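D-alanyl-D-alanine carboxypeptidase (Vibrio cholerae, PDB 5TR7) probably removes the C-terminal D-alanyl residue from peptidoglycan precursor peptides, as a penicillin-binding serine D-Ala-D-Ala carboxypeptidase of peptidase family S11. Local coordinates at residues K38-Y43 / S133-S138; K69-S74 / N137-D142; I96-D101 / G199-H204; A105-V110 / D115-L120. All coordinates share one frame; numbering follows the deposited sequence.

Interaction 1: K38-Y43 / S133-S138; sequences KMMTSY and SHFTNS
Thr41 OG1 donates a hydrogen bond to Ser138 O at 2.6 Å, and Met40 packs on the ring of Phe135; these two contacts tie helix 37-50 to the loop that follows helix 114-127. The hydroxyl approaches the carbonyl from beside it, with a C=O...OG1 angle of 121° and a tilt of 26° from the carbonyl plane. One torsion, chi1 of Thr41 at -67°, sets this up: OG1 lies anti to the carbonyl carbon and CG2 anti to the backbone N. The same hydroxyl oxygen also rests against Ser138 CB, 3.8 Å away.

One residue earlier, Met40 places CB and CG over one face of the phenyl group, with CB 4.0 Å from Phe135 CZ and displaced toward the rim. The bends at chi2 and chi3 then bring CE down beside the rim at Phe135 CE2, 3.7 Å away. The two side chains run at about a right angle to each other.

Helix 37-50 is the helix whose start carries the SxxK motif of serine penicillin-binding proteins, with Ser35 the predicted acyl-ester nucleophile and Lys38 the predicted proton acceptor. Lys38 points its CB away from the loop, and its NZ bonds to Ser35 OG, Asn100 OD1 and His139 O.

In the next shell, Ser138 OG is bonded to Glu114 OE1, and Asn122 OD1 accepts from the backbone N of Phe135. Leu156 of helix 150-163 and Ala125 of helix 114-127 also touch Met40, whereas Leu146 packs on Phe135.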
loop_
_atom_site.group_PDB
_atom_site.type_symbol
_atom_site.label_atom_id
_atom_site.label_comp_id
_atom_site.label_asym_id
_atom_site.label_seq_id
_atom_site.Cartn_x
_atom_site.Cartn_y
_atom_site.Cartn_z
ATOM N N LYS A 38 -0.115 2.964 -3.750
ATOM C CA LYS A 38 1.023 3.474 -2.972
ATOM C C LYS A 38 1.939 2.383 -2.524
ATOM O O LYS A 38 3.139 2.623 -2.286
ATOM C CB LYS A 38 0.595 4.352 -1.844
ATOM C CG LYS A 38 -0.170 5.602 -2.325
ATOM C CD LYS A 38 -0.542 6.565 -1.198
ATOM C CE LYS A 38 -1.213 7.835 -1.719
ATOM N NZ LYS A 38 -2.603 7.610 -2.142
ATOM N N MET A 39 1.420 1.162 -2.424
ATOM C CA MET A 39 2.310 0.042 -2.106
ATOM C C MET A 39 3.329 -0.149 -3.229
ATOM O O MET A 39 4.522 -0.473 -2.968
ATOM C CB MET A 39 1.530 -1.260 -1.939
ATOM C CG MET A 39 0.681 -1.308 -0.645
ATOM S SD MET A 39 0.042 -2.926 -0.361
ATOM C CE MET A 39 -0.927 -3.372 -1.745
ATOM N N MET A 40 2.895 0.066 -4.473
ATOM C CA MET A 40 3.835 -0.157 -5.593
ATOM C C MET A 40 4.854 0.978 -5.582
ATOM O O MET A 40 6.030 0.785 -5.823
ATOM C CB MET A 40 3.137 -0.293 -6.952
ATOM C CG MET A 40 4.181 -0.449 -8.096
ATOM S SD MET A 40 5.287 -1.908 -7.946
ATOM C CE MET A 40 3.912 -3.000 -8.396
ATOM N N THR A 41 4.393 2.173 -5.267
ATOM C CA THR A 41 5.280 3.338 -5.217
ATOM C C THR A 41 6.355 3.139 -4.159
ATOM O O THR A 41 7.559 3.356 -4.410
ATOM C CB THR A 41 4.456 4.601 -4.960
ATOM O OG1 THR A 41 3.625 4.845 -6.112
ATOM C CG2 THR A 41 5.333 5.812 -4.717
ATOM N N SER A 42 5.938 2.679 -2.991
ATOM C CA SER A 42 6.897 2.459 -1.901
ATOM C C SER A 42 7.806 1.274 -2.260
ATOM O O SER A 42 8.935 1.217 -1.778
ATOM C CB SER A 42 6.232 2.216 -0.573
ATOM O OG SER A 42 5.822 0.869 -0.496
ATOM N N TYR A 43 7.314 0.325 -3.060
ATOM C CA TYR A 43 8.129 -0.821 -3.433
ATOM C C TYR A 43 9.288 -0.314 -4.284
ATOM O O TYR A 43 10.457 -0.651 -4.025
ATOM C CB TYR A 43 7.317 -1.930 -4.154
ATOM C CG TYR A 43 8.167 -3.158 -4.497
ATOM C CD1 TYR A 43 8.897 -3.194 -5.660
ATOM C CD2 TYR A 43 8.255 -4.269 -3.640
ATOM C CE1 TYR A 43 9.745 -4.254 -5.939
ATOM C CE2 TYR A 43 9.074 -5.359 -3.947
ATOM C CZ TYR A 43 9.828 -5.349 -5.087
ATOM O OH TYR A 43 10.643 -6.398 -5.379
ATOM N N SER A 133 -2.284 -6.269 -13.599
ATOM C CA SER A 133 -2.157 -4.956 -13.030
ATOM C C SER A 133 -1.510 -3.976 -13.983
ATOM O O SER A 133 -0.650 -4.356 -14.755
ATOM C CB SER A 133 -1.316 -5.035 -11.747
ATOM O OG SER A 133 -1.941 -5.884 -10.775
ATOM N N HIS A 134 -1.950 -2.731 -13.958
ATOM C CA HIS A 134 -1.312 -1.705 -14.749
ATOM C C HIS A 134 -1.484 -0.359 -14.042
ATOM O O HIS A 134 -2.568 0.002 -13.638
ATOM C CB HIS A 134 -1.860 -1.636 -16.163
ATOM C CG HIS A 134 -1.086 -0.720 -17.051
ATOM N ND1 HIS A 134 -1.481 0.565 -17.333
ATOM C CD2 HIS A 134 0.096 -0.900 -17.676
ATOM C CE1 HIS A 134 -0.575 1.135 -18.108
ATOM N NE2 HIS A 134 0.388 0.261 -18.341
ATOM N N PHE A 135 -0.405 0.381 -13.921
ATOM C CA PHE A 135 -0.432 1.670 -13.277
ATOM C C PHE A 135 -0.249 2.836 -14.247
ATOM O O PHE A 135 0.484 2.712 -15.250
ATOM C CB PHE A 135 0.628 1.685 -12.181
ATOM C CG PHE A 135 0.475 0.547 -11.199
ATOM C CD1 PHE A 135 -0.453 0.597 -10.192
ATOM C CD2 PHE A 135 1.237 -0.607 -11.328
ATOM C CE1 PHE A 135 -0.606 -0.459 -9.295
ATOM C CE2 PHE A 135 1.134 -1.632 -10.433
ATOM C CZ PHE A 135 0.207 -1.579 -9.397
ATOM N N THR A 136 -0.933 3.953 -13.955
ATOM C CA THR A 136 -0.831 5.188 -14.737
ATOM C C THR A 136 -0.276 6.368 -13.943
ATOM O O THR A 136 0.011 7.406 -14.501
ATOM C CB THR A 136 -2.177 5.589 -15.333
ATOM O OG1 THR A 136 -3.130 5.748 -14.264
ATOM C CG2 THR A 136 -2.631 4.514 -16.346
ATOM N N ASN A 137 -0.134 6.248 -12.647
ATOM C CA ASN A 137 0.410 7.319 -11.872
ATOM C C ASN A 137 0.972 6.732 -10.560
ATOM O O ASN A 137 0.731 5.569 -10.268
ATOM C CB ASN A 137 -0.697 8.346 -11.634
ATOM C CG ASN A 137 -1.796 7.799 -10.793
ATOM O OD1 ASN A 137 -1.567 7.208 -9.731
ATOM N ND2 ASN A 137 -2.999 8.005 -11.240
ATOM N N SER A 138 1.666 7.549 -9.767
ATOM C CA SER A 138 2.276 7.116 -8.527
ATOM C C SER A 138 1.377 7.138 -7.281
ATOM O O SER A 138 1.827 6.719 -6.185
ATOM C CB SER A 138 3.453 8.012 -8.256
ATOM O OG SER A 138 3.014 9.378 -8.106
#

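Interaction 2: K69-S74 / N137-D142; sequences KNFPDS and NSHGLD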
loop_
_atom_site.group_PDB
_atom_site.type_symbol
_atom_site.label_atom_id
_atom_site.label_comp_id
_atom_site.label_asym_id
_atom_site.label_seq_id
_atom_site.Cartn_x
_atom_site.Cartn_y
_atom_site.Cartn_z
ATOM N N LYS A 69 -1.961 21.996 -3.581
ATOM C CA LYS A 69 -3.035 22.572 -4.377
ATOM C C LYS A 69 -3.599 21.622 -5.429
ATOM O O LYS A 69 -4.772 21.754 -5.816
ATOM C CB LYS A 69 -2.614 23.903 -5.030
ATOM C CG LYS A 69 -3.747 24.521 -5.846
ATOM C CD LYS A 69 -3.685 25.996 -6.215
ATOM C CE LYS A 69 -5.087 26.333 -6.736
ATOM N NZ LYS A 69 -5.355 27.771 -6.994
ATOM N N ASN A 70 -2.793 20.673 -5.893
ATOM C CA ASN A 70 -3.276 19.715 -6.912
ATOM C C ASN A 70 -4.141 18.599 -6.333
ATOM O O ASN A 70 -4.806 17.886 -7.083
ATOM C CB ASN A 70 -2.105 19.020 -7.582
ATOM C CG ASN A 70 -1.184 19.996 -8.295
ATOM O OD1 ASN A 70 -1.644 20.849 -9.010
ATOM N ND2 ASN A 70 0.105 19.849 -8.116
ATOM N N PHE A 71 -4.141 18.442 -5.002
ATOM C CA PHE A 71 -4.878 17.331 -4.369
ATOM C C PHE A 71 -5.913 17.785 -3.351
ATOM O O PHE A 71 -5.704 17.668 -2.111
ATOM C CB PHE A 71 -3.866 16.394 -3.731
ATOM C CG PHE A 71 -2.821 15.924 -4.695
ATOM C CD1 PHE A 71 -3.091 14.908 -5.617
ATOM C CD2 PHE A 71 -1.574 16.542 -4.716
ATOM C CE1 PHE A 71 -2.127 14.544 -6.542
ATOM C CE2 PHE A 71 -0.594 16.136 -5.609
ATOM C CZ PHE A 71 -0.885 15.147 -6.535
ATOM N N PRO A 72 -6.988 18.419 -3.855
ATOM C CA PRO A 72 -8.028 18.857 -2.948
ATOM C C PRO A 72 -8.918 17.656 -2.635
ATOM O O PRO A 72 -9.096 16.776 -3.486
ATOM C CB PRO A 72 -8.768 19.886 -3.781
ATOM C CG PRO A 72 -8.613 19.400 -5.210
ATOM C CD PRO A 72 -7.348 18.627 -5.273
ATOM N N ASP A 73 -9.442 17.539 -1.441
ATOM C CA ASP A 73 -10.337 16.380 -1.116
ATOM C C ASP A 73 -9.648 15.031 -0.875
ATOM O O ASP A 73 -10.343 14.105 -0.532
ATOM C CB ASP A 73 -11.406 16.065 -2.190
ATOM C CG ASP A 73 -12.064 17.281 -2.772
ATOM O OD1 ASP A 73 -11.899 18.387 -2.249
ATOM O OD2 ASP A 73 -12.682 17.113 -3.813
ATOM N N SER A 74 -8.328 14.911 -1.046
ATOM C CA SER A 74 -7.612 13.678 -0.808
ATOM C C SER A 74 -6.476 13.897 0.204
ATOM O O SER A 74 -6.049 14.981 0.460
ATOM C CB SER A 74 -7.045 13.098 -2.098
ATOM O OG SER A 74 -6.171 13.977 -2.714
ATOM N N ASN A 137 -0.134 6.248 -12.647
ATOM C CA ASN A 137 0.410 7.319 -11.872
ATOM C C ASN A 137 0.972 6.732 -10.560
ATOM O O ASN A 137 0.731 5.569 -10.268
ATOM C CB ASN A 137 -0.697 8.346 -11.634
ATOM C CG ASN A 137 -1.796 7.799 -10.793
ATOM O OD1 ASN A 137 -1.567 7.208 -9.731
ATOM N ND2 ASN A 137 -2.999 8.005 -11.240
ATOM N N SER A 138 1.666 7.549 -9.767
ATOM C CA SER A 138 2.276 7.116 -8.527
ATOM C C SER A 138 1.377 7.138 -7.281
ATOM O O SER A 138 1.827 6.719 -6.185
ATOM C CB SER A 138 3.453 8.012 -8.256
ATOM O OG SER A 138 3.014 9.378 -8.106
ATOM N N HIS A 139 0.117 7.574 -7.395
ATOM C CA HIS A 139 -0.718 7.689 -6.170
ATOM C C HIS A 139 -2.029 6.934 -6.137
ATOM O O HIS A 139 -2.529 6.683 -5.028
ATOM C CB HIS A 139 -0.963 9.164 -5.853
ATOM C CG HIS A 139 -1.311 9.947 -7.067
ATOM N ND1 HIS A 139 -2.530 9.840 -7.676
ATOM C CD2 HIS A 139 -0.596 10.816 -7.815
ATOM C CE1 HIS A 139 -2.575 10.630 -8.734
ATOM N NE2 HIS A 139 -1.411 11.247 -8.834
ATOM N N GLY A 140 -2.586 6.573 -7.295
ATOM C CA GLY A 140 -3.839 5.852 -7.343
ATOM C C GLY A 140 -5.117 6.587 -7.777
ATOM O O GLY A 140 -6.144 5.972 -7.930
ATOM N N LEU A 141 -5.076 7.879 -8.034
ATOM C CA LEU A 141 -6.336 8.556 -8.413
ATOM C C LEU A 141 -6.784 7.961 -9.713
ATOM O O LEU A 141 -5.958 7.647 -10.557
ATOM C CB LEU A 141 -6.146 10.071 -8.507
ATOM C CG LEU A 141 -5.785 10.743 -7.155
ATOM C CD1 LEU A 141 -5.513 12.238 -7.358
ATOM C CD2 LEU A 141 -6.872 10.530 -6.087
ATOM N N ASP A 142 -8.095 7.713 -9.840
ATOM C CA ASP A 142 -8.706 7.093 -11.013
ATOM C C ASP A 142 -8.343 7.334 -12.434
ATOM O O ASP A 142 -8.283 8.456 -12.876
ATOM C CB ASP A 142 -10.124 7.657 -11.232
ATOM C CG ASP A 142 -11.187 6.782 -10.707
ATOM O OD1 ASP A 142 -10.972 6.058 -9.707
ATOM O OD2 ASP A 142 -12.253 6.854 -11.328
#
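Phe71 turns the edge of its ring toward one face of the His139 imidazole, a T-shaped pair with centroids 5.6 Å apart and planes at 75°. The closest atoms are Phe71 CE1 and His139 NE2, at 4.1 Å, and CE1 stands over the rim of the imidazole, not its middle. Beside this, Leu141 CD1 meets the same phenyl edge near its plane, 4.0 Å from Phe71 CD1. The phenyl edge therefore touches an aromatic face and a methyl group.

The imidazole is held from its own loop. With CG between the backbone N and the carbonyl carbon (chi1 44°), the His139 ring folds back so that NE2 faces Phe71 and ND1 accepts from Leu141 N at 3.2 Å, nearly in the ring plane and almost straight. Across the ring from Phe71, Asn137 OD1 lies 3.5 Å above the plane, again toward the rim. That oxygen takes two backbone donors, His139 N and, at 2.7 Å with an N-H...O angle of 171°, Gly140 N. At the other end of the amide, Asn137 ND2 gives to a lone pair of Leu141 O at 3.1 Å, so both ends of the amide are fixed.

Asn100 of helix 100-111 packs on the Phe71 ring and touches His139 at CB. The Asn137 bonds define an Asx turn to His139 and an Asx motif to Gly140, which shape a loop bordering the predicted active site, the His139 side chain lying about 4 Å from that of Lys38.

Interaction 3: I96-D101 / G199-H204; sequences IQSGND and GIKTGH
A single side-chain hydrogen bond makes up the contact: Lys201 NZ donates to Ser98 OG at 2.8 Å, although the nearest CA atoms, those of Ser98 and Thr202, are 8.5 Å apart. The lysine spans that gap from the strand. Its CB does not aim at the other segment, but bends at chi2 (74°) and chi4 (75°) bring NZ across. NZ also comes within 3.4 Å of Ser98 CB. A second bond, from Lys201 NZ to Thr202 O at 3.2 Å, steadies the same nitrogen; here NZ is tilted 22° from the carbonyl plane.

Ser98 and Asn100 belong to the SxN motif of serine penicillin-binding proteins, and Lys201, Thr202 and Gly203 form the KTG motif on an outer strand of the five-stranded sheet. Ser98 is a predicted active-site residue and Lys201 a predicted substrate-binding one, so the bond joins two walls of the probable active-site cleft.

The backbone around the pair is unusual on both sides. Ser98 has positive phi where the chain leaves a helix, and Gly99 follows as N-cap of helix 100-111. On the strand, Ile200 follows a cis peptide bond, and Ile200 with Lys201 forms a classic beta bulge opposite Val213. Farther out, Ser98 OG lies close to Ser35 OG, a polar pair that the geometry does not settle, and the Ser98 side chain touches that of Lys38, while Met39 of helix 37-50 packs against Lys201.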
loop_
_atom_site.group_PDB
_atom_site.type_symbol
_atom_site.label_atom_id
_atom_site.label_comp_id
_atom_site.label_asym_id
_atom_site.label_seq_id
_atom_site.Cartn_x
_atom_site.Cartn_y
_atom_site.Cartn_z
ATOM N N ILE A 96 2.408 6.204 5.811
ATOM C CA ILE A 96 1.584 6.396 6.970
ATOM C C ILE A 96 0.402 7.320 6.716
ATOM O O ILE A 96 -0.700 7.053 7.168
ATOM C CB ILE A 96 2.453 6.942 8.113
ATOM C CG1 ILE A 96 3.652 5.981 8.334
ATOM C CG2 ILE A 96 1.616 7.098 9.400
ATOM C CD1 ILE A 96 4.720 6.474 9.319
ATOM N N GLN A 97 0.655 8.416 6.045
ATOM C CA GLN A 97 -0.355 9.433 5.830
ATOM C C GLN A 97 -1.064 9.234 4.510
ATOM O O GLN A 97 -2.053 9.891 4.269
ATOM C CB GLN A 97 0.274 10.830 5.825
ATOM C CG GLN A 97 1.181 11.156 7.007
ATOM C CD GLN A 97 1.660 12.577 7.010
ATOM O OE1 GLN A 97 1.975 13.128 5.953
ATOM N NE2 GLN A 97 1.748 13.188 8.215
ATOM N N SER A 98 -0.530 8.404 3.614
ATOM C CA SER A 98 -1.186 8.162 2.328
ATOM C C SER A 98 -1.238 9.478 1.551
ATOM O O SER A 98 -2.204 9.781 0.847
ATOM C CB SER A 98 -2.619 7.586 2.593
ATOM O OG SER A 98 -3.029 6.852 1.473
ATOM N N GLY A 99 -0.181 10.265 1.642
ATOM C CA GLY A 99 -0.183 11.581 0.986
ATOM C C GLY A 99 0.115 11.537 -0.510
ATOM O O GLY A 99 1.166 11.086 -0.911
ATOM N N ASN A 100 -0.830 11.951 -1.334
ATOM C CA ASN A 100 -0.640 11.959 -2.774
ATOM C C ASN A 100 0.468 12.903 -3.246
ATOM O O ASN A 100 1.133 12.627 -4.261
ATOM C CB ASN A 100 -1.926 12.390 -3.472
ATOM C CG ASN A 100 -3.054 11.418 -3.319
ATOM O OD1 ASN A 100 -2.869 10.267 -3.012
ATOM N ND2 ASN A 100 -4.233 11.902 -3.537
ATOM N N ASP A 101 0.578 14.059 -2.555
ATOM C CA ASP A 101 1.610 15.053 -2.839
ATOM C C ASP A 101 3.009 14.423 -2.701
ATOM O O ASP A 101 3.878 14.514 -3.628
ATOM C CB ASP A 101 1.410 16.350 -2.020
ATOM C CG ASP A 101 1.282 16.116 -0.463
ATOM O OD1 ASP A 101 1.101 14.948 -0.045
ATOM O OD2 ASP A 101 1.346 17.119 0.333
ATOM N N GLY A 199 1.103 -4.598 9.044
ATOM C CA GLY A 199 0.894 -3.950 7.776
ATOM C C GLY A 199 -0.515 -4.265 7.266
ATOM O O GLY A 199 -1.259 -4.984 7.908
ATOM N N ILE A 200 -0.870 -3.811 6.077
ATOM C CA ILE A 200 0.016 -3.059 5.212
ATOM C C ILE A 200 -0.571 -1.704 4.831
ATOM O O ILE A 200 -0.130 -0.672 5.299
ATOM C CB ILE A 200 0.354 -3.850 3.938
ATOM C CG1 ILE A 200 0.745 -5.282 4.286
ATOM C CG2 ILE A 200 1.412 -3.150 3.107
ATOM C CD1 ILE A 200 1.372 -6.061 3.113
ATOM N N LYS A 201 -1.575 -1.693 3.985
ATOM C CA LYS A 201 -2.064 -0.438 3.487
ATOM C C LYS A 201 -3.550 -0.454 3.285
ATOM O O LYS A 201 -4.147 -1.371 2.801
ATOM C CB LYS A 201 -1.386 -0.163 2.135
ATOM C CG LYS A 201 -1.651 1.201 1.505
ATOM C CD LYS A 201 -0.878 2.254 2.250
ATOM C CE LYS A 201 -1.182 3.660 1.744
ATOM N NZ LYS A 201 -2.496 4.226 2.155
ATOM N N THR A 202 -4.079 0.690 3.483
ATOM C CA THR A 202 -5.473 0.937 3.437
ATOM C C THR A 202 -5.865 1.761 2.182
ATOM O O THR A 202 -5.068 2.411 1.592
ATOM C CB THR A 202 -5.715 1.728 4.714
ATOM O OG1 THR A 202 -7.070 1.673 5.056
ATOM C CG2 THR A 202 -5.209 3.143 4.587
ATOM N N GLY A 203 -7.105 1.683 1.769
ATOM C CA GLY A 203 -7.573 2.537 0.650
ATOM C C GLY A 203 -9.037 2.465 0.421
ATOM O O GLY A 203 -9.711 1.605 1.011
ATOM N N HIS A 204 -9.534 3.283 -0.510
ATOM C CA HIS A 204 -10.971 3.275 -0.861
ATOM C C HIS A 204 -11.129 3.348 -2.384
ATOM O O HIS A 204 -10.408 4.074 -3.053
ATOM C CB HIS A 204 -11.658 4.466 -0.212
ATOM C CG HIS A 204 -13.143 4.470 -0.374
ATOM N ND1 HIS A 204 -13.773 4.918 -1.514
ATOM C CD2 HIS A 204 -14.123 4.053 0.459
ATOM C CE1 HIS A 204 -15.077 4.766 -1.375
ATOM N NE2 HIS A 204 -15.313 4.285 -0.168
#

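Interaction 4: A105-V110 / D115-L120; sequences AMAEHV and DAFVDL
Phe117 reaches from helix 114-127 to the backbone of helix 100-111, and its atoms meet that helix in turn. CB lies 3.7 Å from Ala107 CB. CG comes closer, 3.6 Å from Ala107 CA and equally near to Ala107 CB. The ring then divides its contacts: Phe117 CD2 stays with the alanine methyl, whereas CD1 is against Ala107 CA and O, and also meets Val110 CG1 at 3.9 Å. CE1, farther along that edge, touches Val110 CB and CG1 at 4.0 Å each. CZ meets Thr41 O.

The trans chi1 of Phe117 (-176°) places CG anti to its backbone N and lays one face of the ring over Ala107. The alanine CA stands 3.9 Å from the ring centroid, 25° off the normal, which meets the geometry of a CH-pi contact. Val110 CG1 comes instead to the ring edge in plane, and also touches Leu120 CD1 at 4.0 Å.

The small alanine lets the two backbones come near, with CA atoms of Ala107 and Phe117 5.3 Å apart; the axes of the two short segments cross at 83°, 8.5 Å apart at closest approach. These segments, from helices joined by a two-residue connection, thus meet almost perpendicularly; Phe117 also packs on Val44 of helix 37-50, while Met106 touches Leu90 and Ile94 of helix 87-95.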
loop_
_atom_site.group_PDB
_atom_site.type_symbol
_atom_site.label_atom_id
_atom_site.label_comp_id
_atom_site.label_asym_id
_atom_site.label_seq_id
_atom_site.Cartn_x
_atom_site.Cartn_y
_atom_site.Cartn_z
ATOM N N ALA A 105 6.220 13.763 -5.416
ATOM C CA ALA A 105 7.565 14.276 -5.163
ATOM C C ALA A 105 8.609 13.186 -5.211
ATOM O O ALA A 105 9.708 13.401 -5.776
ATOM C CB ALA A 105 7.646 15.010 -3.851
ATOM N N MET A 106 8.304 12.029 -4.627
ATOM C CA MET A 106 9.279 10.894 -4.693
ATOM C C MET A 106 9.404 10.353 -6.110
ATOM O O MET A 106 10.489 10.022 -6.572
ATOM C CB MET A 106 8.942 9.760 -3.721
ATOM C CG MET A 106 9.239 10.119 -2.257
ATOM S SD MET A 106 10.994 10.521 -1.990
ATOM C CE MET A 106 11.807 8.981 -2.459
ATOM N N ALA A 107 8.286 10.312 -6.812
ATOM C CA ALA A 107 8.279 9.838 -8.182
ATOM C C ALA A 107 9.277 10.648 -9.005
ATOM O O ALA A 107 10.149 10.098 -9.719
ATOM C CB ALA A 107 6.872 9.944 -8.744
ATOM N N GLU A 108 9.202 11.969 -8.827
ATOM C CA GLU A 108 10.085 12.867 -9.539
ATOM C C GLU A 108 11.526 12.753 -9.076
ATOM O O GLU A 108 12.434 12.782 -9.899
ATOM C CB GLU A 108 9.605 14.317 -9.454
ATOM C CG GLU A 108 8.294 14.587 -10.160
ATOM C CD GLU A 108 7.846 16.049 -10.080
ATOM O OE1 GLU A 108 8.350 16.862 -9.232
ATOM O OE2 GLU A 108 7.007 16.415 -10.932
ATOM N N HIS A 109 11.741 12.597 -7.778
ATOM C CA HIS A 109 13.125 12.493 -7.268
ATOM C C HIS A 109 13.782 11.207 -7.795
ATOM O O HIS A 109 14.975 11.150 -8.028
ATOM C CB HIS A 109 13.073 12.450 -5.725
ATOM C CG HIS A 109 14.403 12.353 -5.066
ATOM N ND1 HIS A 109 15.284 13.404 -5.050
ATOM C CD2 HIS A 109 14.995 11.359 -4.365
ATOM C CE1 HIS A 109 16.357 13.078 -4.368
ATOM N NE2 HIS A 109 16.223 11.830 -3.962
ATOM N N VAL A 110 12.985 10.146 -7.908
ATOM C CA VAL A 110 13.502 8.866 -8.378
ATOM C C VAL A 110 13.730 8.792 -9.884
ATOM O O VAL A 110 14.776 8.388 -10.299
ATOM C CB VAL A 110 12.608 7.691 -7.947
ATOM C CG1 VAL A 110 12.944 6.415 -8.673
ATOM C CG2 VAL A 110 12.710 7.449 -6.453
ATOM N N ASP A 115 5.793 10.173 -15.158
ATOM C CA ASP A 115 5.625 9.170 -16.201
ATOM C C ASP A 115 6.713 8.119 -16.182
ATOM O O ASP A 115 6.431 6.929 -16.289
ATOM C CB ASP A 115 5.546 9.809 -17.598
ATOM C CG ASP A 115 4.276 10.606 -17.825
ATOM O OD1 ASP A 115 3.262 10.417 -17.105
ATOM O OD2 ASP A 115 4.289 11.412 -18.770
ATOM N N ALA A 116 7.964 8.541 -16.093
ATOM C CA ALA A 116 9.054 7.573 -16.060
ATOM C C ALA A 116 8.943 6.760 -14.804
ATOM O O ALA A 116 9.181 5.568 -14.811
ATOM C CB ALA A 116 10.392 8.279 -16.145
ATOM N N PHE A 117 8.519 7.364 -13.701
ATOM C CA PHE A 117 8.374 6.582 -12.425
ATOM C C PHE A 117 7.353 5.491 -12.648
ATOM O O PHE A 117 7.570 4.346 -12.256
ATOM C CB PHE A 117 8.026 7.444 -11.235
ATOM C CG PHE A 117 7.967 6.698 -9.931
ATOM C CD1 PHE A 117 9.109 6.450 -9.216
ATOM C CD2 PHE A 117 6.752 6.223 -9.432
ATOM C CE1 PHE A 117 9.053 5.763 -7.980
ATOM C CE2 PHE A 117 6.691 5.515 -8.255
ATOM C CZ PHE A 117 7.843 5.326 -7.494
ATOM N N VAL A 118 6.296 5.826 -13.368
ATOM C CA VAL A 118 5.247 4.851 -13.725
ATOM C C VAL A 118 5.845 3.707 -14.592
ATOM O O VAL A 118 5.486 2.548 -14.439
ATOM C CB VAL A 118 4.029 5.519 -14.368
ATOM C CG1 VAL A 118 3.042 4.480 -14.780
ATOM C CG2 VAL A 118 3.335 6.458 -13.401
ATOM N N ASP A 119 6.761 4.033 -15.484
ATOM C CA ASP A 119 7.455 2.965 -16.261
ATOM C C ASP A 119 8.130 2.005 -15.280
ATOM O O ASP A 119 7.972 0.797 -15.370
ATOM C CB ASP A 119 8.524 3.550 -17.232
ATOM C CG ASP A 119 7.923 4.372 -18.366
ATOM O OD1 ASP A 119 6.699 4.265 -18.565
ATOM O OD2 ASP A 119 8.665 5.065 -19.128
ATOM N N LEU A 120 8.885 2.513 -14.316
ATOM C CA LEU A 120 9.493 1.591 -13.340
ATOM C C LEU A 120 8.407 0.799 -12.565
ATOM O O LEU A 120 8.583 -0.409 -12.324
ATOM C CB LEU A 120 10.308 2.301 -12.284
ATOM C CG LEU A 120 11.456 3.156 -12.805
ATOM C CD1 LEU A 120 11.995 3.877 -11.576
ATOM C CD2 LEU A 120 12.522 2.343 -13.540
#

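Overall arrangement
Interactions 1, 2 and 3 converge on Lys38, the predicted proton acceptor. Its NZ is 2.8 Å from Asn100 OD1 of interaction 3 and 3.0 Å from His139 O of interaction 2, both probable hydrogen bonds. Asn100 also joins interactions 2 and 3 by packing: its CB is 3.5 Å from Phe71 CD1. Interactions 1 and 2 share Asn137 and Ser138, so one loop serves both, with centres about 13 Å apart. Interaction 4 abuts that loop through helix 114-127: Val118 CG2 is 3.4 Å from Asn137 CA, and the Phe117 side chain is about 9 Å from that of Lys38. Interactions 3 and 4 both use helix 100-111, with centres about 18 Å apart.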